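Local coordinates for ProQ/FinO domain-containing protein (Neisseria meningitidis, PDB 3MW6), which belongs to the FinO family of RNA chaperones and probably acts by binding RNA, at residues R90-L93 / N94-K98. Numbering follows the deposited sequence.
Sequences RFDL and NNRFK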
loop_
_atom_site.group_PDB
_atom_site.type_symbol
_atom_site.label_atom_id
_atom_site.label_comp_id
_atom_site.label_asym_id
_atom_site.label_seq_id
_atom_site.Cartn_x
_atom_site.Cartn_y
_atom_site.Cartn_z
ATOM N N ARG A 90 -2.699 5.623 -9.158
ATOM C CA ARG A 90 -2.060 4.340 -9.374
ATOM C C ARG A 90 -2.107 3.960 -10.854
ATOM O O ARG A 90 -2.959 4.441 -11.604
ATOM C CB ARG A 90 -2.728 3.265 -8.526
ATOM C CG ARG A 90 -2.581 3.485 -7.040
ATOM C CD ARG A 90 -3.287 2.376 -6.226
ATOM N NE ARG A 90 -3.020 2.588 -4.813
ATOM C CZ ARG A 90 -2.014 2.019 -4.163
ATOM N NH1 ARG A 90 -1.194 1.192 -4.794
ATOM N NH2 ARG A 90 -1.821 2.285 -2.889
ATOM N N PHE A 91 -1.193 3.087 -11.264
ATOM C CA PHE A 91 -0.998 2.774 -12.675
ATOM C C PHE A 91 -1.084 1.270 -12.929
ATOM O O PHE A 91 -0.580 0.482 -12.128
ATOM C CB PHE A 91 0.373 3.291 -13.129
ATOM C CG PHE A 91 0.482 4.786 -13.145
ATOM C CD1 PHE A 91 0.488 5.481 -14.344
ATOM C CD2 PHE A 91 0.570 5.502 -11.955
ATOM C CE1 PHE A 91 0.577 6.866 -14.369
ATOM C CE2 PHE A 91 0.656 6.879 -11.963
ATOM C CZ PHE A 91 0.669 7.572 -13.182
ATOM N N ASP A 92 -1.712 0.866 -14.038
ATOM C CA ASP A 92 -1.788 -0.561 -14.390
ATOM C C ASP A 92 -0.576 -0.971 -15.224
ATOM O O ASP A 92 0.326 -0.150 -15.434
ATOM C CB ASP A 92 -3.112 -0.921 -15.078
ATOM C CG ASP A 92 -3.301 -0.222 -16.417
ATOM O OD1 ASP A 92 -4.469 -0.112 -16.857
ATOM O OD2 ASP A 92 -2.299 0.232 -17.023
ATOM N N LEU A 93 -0.530 -2.227 -15.665
ATOM C CA LEU A 93 0.613 -2.719 -16.448
ATOM C C LEU A 93 0.870 -1.916 -17.710
ATOM O O LEU A 93 1.985 -1.922 -18.229
ATOM C CB LEU A 93 0.445 -4.194 -16.832
ATOM C CG LEU A 93 0.719 -5.165 -15.694
ATOM C CD1 LEU A 93 0.746 -6.620 -16.194
ATOM C CD2 LEU A 93 2.032 -4.797 -15.015
ATOM N N ASN A 94 -0.148 -1.208 -18.191
ATOM C CA ASN A 94 -0.029 -0.436 -19.427
ATOM C C ASN A 94 0.248 1.034 -19.196
ATOM O O ASN A 94 0.035 1.867 -20.084
ATOM C CB ASN A 94 -1.296 -0.585 -20.267
ATOM C CG ASN A 94 -1.489 -1.996 -20.772
ATOM O OD1 ASN A 94 -0.517 -2.704 -21.052
ATOM N ND2 ASN A 94 -2.741 -2.421 -20.878
ATOM N N ASN A 95 0.716 1.351 -17.996
ATOM C CA ASN A 95 1.030 2.726 -17.651
ATOM C C ASN A 95 -0.167 3.655 -17.807
ATOM O O ASN A 95 -0.024 4.817 -18.165
ATOM C CB ASN A 95 2.224 3.224 -18.458
ATOM C CG ASN A 95 3.268 3.892 -17.588
ATOM O OD1 ASN A 95 2.946 4.509 -16.570
ATOM N ND2 ASN A 95 4.530 3.763 -17.975
ATOM N N ARG A 96 -1.356 3.144 -17.520
ATOM C CA ARG A 96 -2.535 3.990 -17.530
ATOM C C ARG A 96 -3.095 4.158 -16.126
ATOM O O ARG A 96 -2.968 3.270 -15.292
ATOM C CB ARG A 96 -3.592 3.415 -18.464
ATOM C CG ARG A 96 -3.113 3.345 -19.909
ATOM C CD ARG A 96 -4.255 3.503 -20.904
ATOM N NE ARG A 96 -3.759 3.653 -22.270
ATOM C CZ ARG A 96 -3.856 4.772 -22.985
ATOM N NH1 ARG A 96 -4.445 5.844 -22.469
ATOM N NH2 ARG A 96 -3.377 4.815 -24.225
ATOM N N PHE A 97 -3.699 5.309 -15.870
ATOM C CA PHE A 97 -4.371 5.552 -14.608
ATOM C C PHE A 97 -5.301 4.399 -14.260
ATOM O O PHE A 97 -6.055 3.932 -15.094
ATOM C CB PHE A 97 -5.162 6.860 -14.664
ATOM C CG PHE A 97 -4.296 8.097 -14.738
ATOM C CD1 PHE A 97 -2.963 8.055 -14.361
ATOM C CD2 PHE A 97 -4.822 9.301 -15.186
ATOM C CE1 PHE A 97 -2.170 9.188 -14.440
ATOM C CE2 PHE A 97 -4.029 10.446 -15.262
ATOM C CZ PHE A 97 -2.705 10.387 -14.884
ATOM N N LYS A 98 -5.232 3.933 -13.022
ATOM C CA LYS A 98 -6.221 2.989 -12.508
ATOM C C LYS A 98 -6.263 3.046 -10.979
ATOM O O LYS A 98 -5.470 2.397 -10.293
ATOM C CB LYS A 98 -5.948 1.570 -13.017
ATOM C CG LYS A 98 -6.995 0.556 -12.607
ATOM C CD LYS A 98 -6.749 -0.766 -13.313
ATOM C CE LYS A 98 -7.668 -1.861 -12.799
ATOM N NZ LYS A 98 -7.358 -3.168 -13.459
HETATM O O HOH W 1 -6.653 1.556 -16.723
#
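Asp92 folds its carboxylate back over the turn that follows it, and OD2 takes two backbone N-H groups, Asn94 N at 2.8 Å and Arg96 N at 3.1 Å. The two donors come in from opposite faces of the carboxylate plane, each well out of it, which fixes the rotation of the group. A chi1 of 64° makes this possible by setting CG between the backbone N and the carbonyl carbon. The other oxygen, OD1, is linked to Phe97 O through a water that donates to both. In the backbone, Asn95 N closes the turn on Asp92 O at 3.0 Å, and Asp92 N donates in return to Arg96 O.

Phe91 and Phe97 form the antiparallel non-hydrogen-bonded pair next to the turn. Their rings make an offset edge-to-face pair, with Phe97 turning its edge to the face of Phe91 at 72° between planes; CE1 of Phe97 lies 3.5 Å from CZ of Phe91. Lys45 adds a cation-pi contact to Phe91 and a hydrogen bond to Asn95 OD1. Beyond the aromatic pair, Lys98 N donates to Arg90 O at 2.7 Å, while the extended Lys98 chain passes CD within 4.0 Å of Asp92 CB.

The Asx turn to Asn94 and the further bond from Arg96 N brace a 3:5 beta hairpin, strands 89-91 and 97-100, joined by a type I turn, Asp92 to Asn95, with a G1 bulge at left-handed Asn95 (phi 58°).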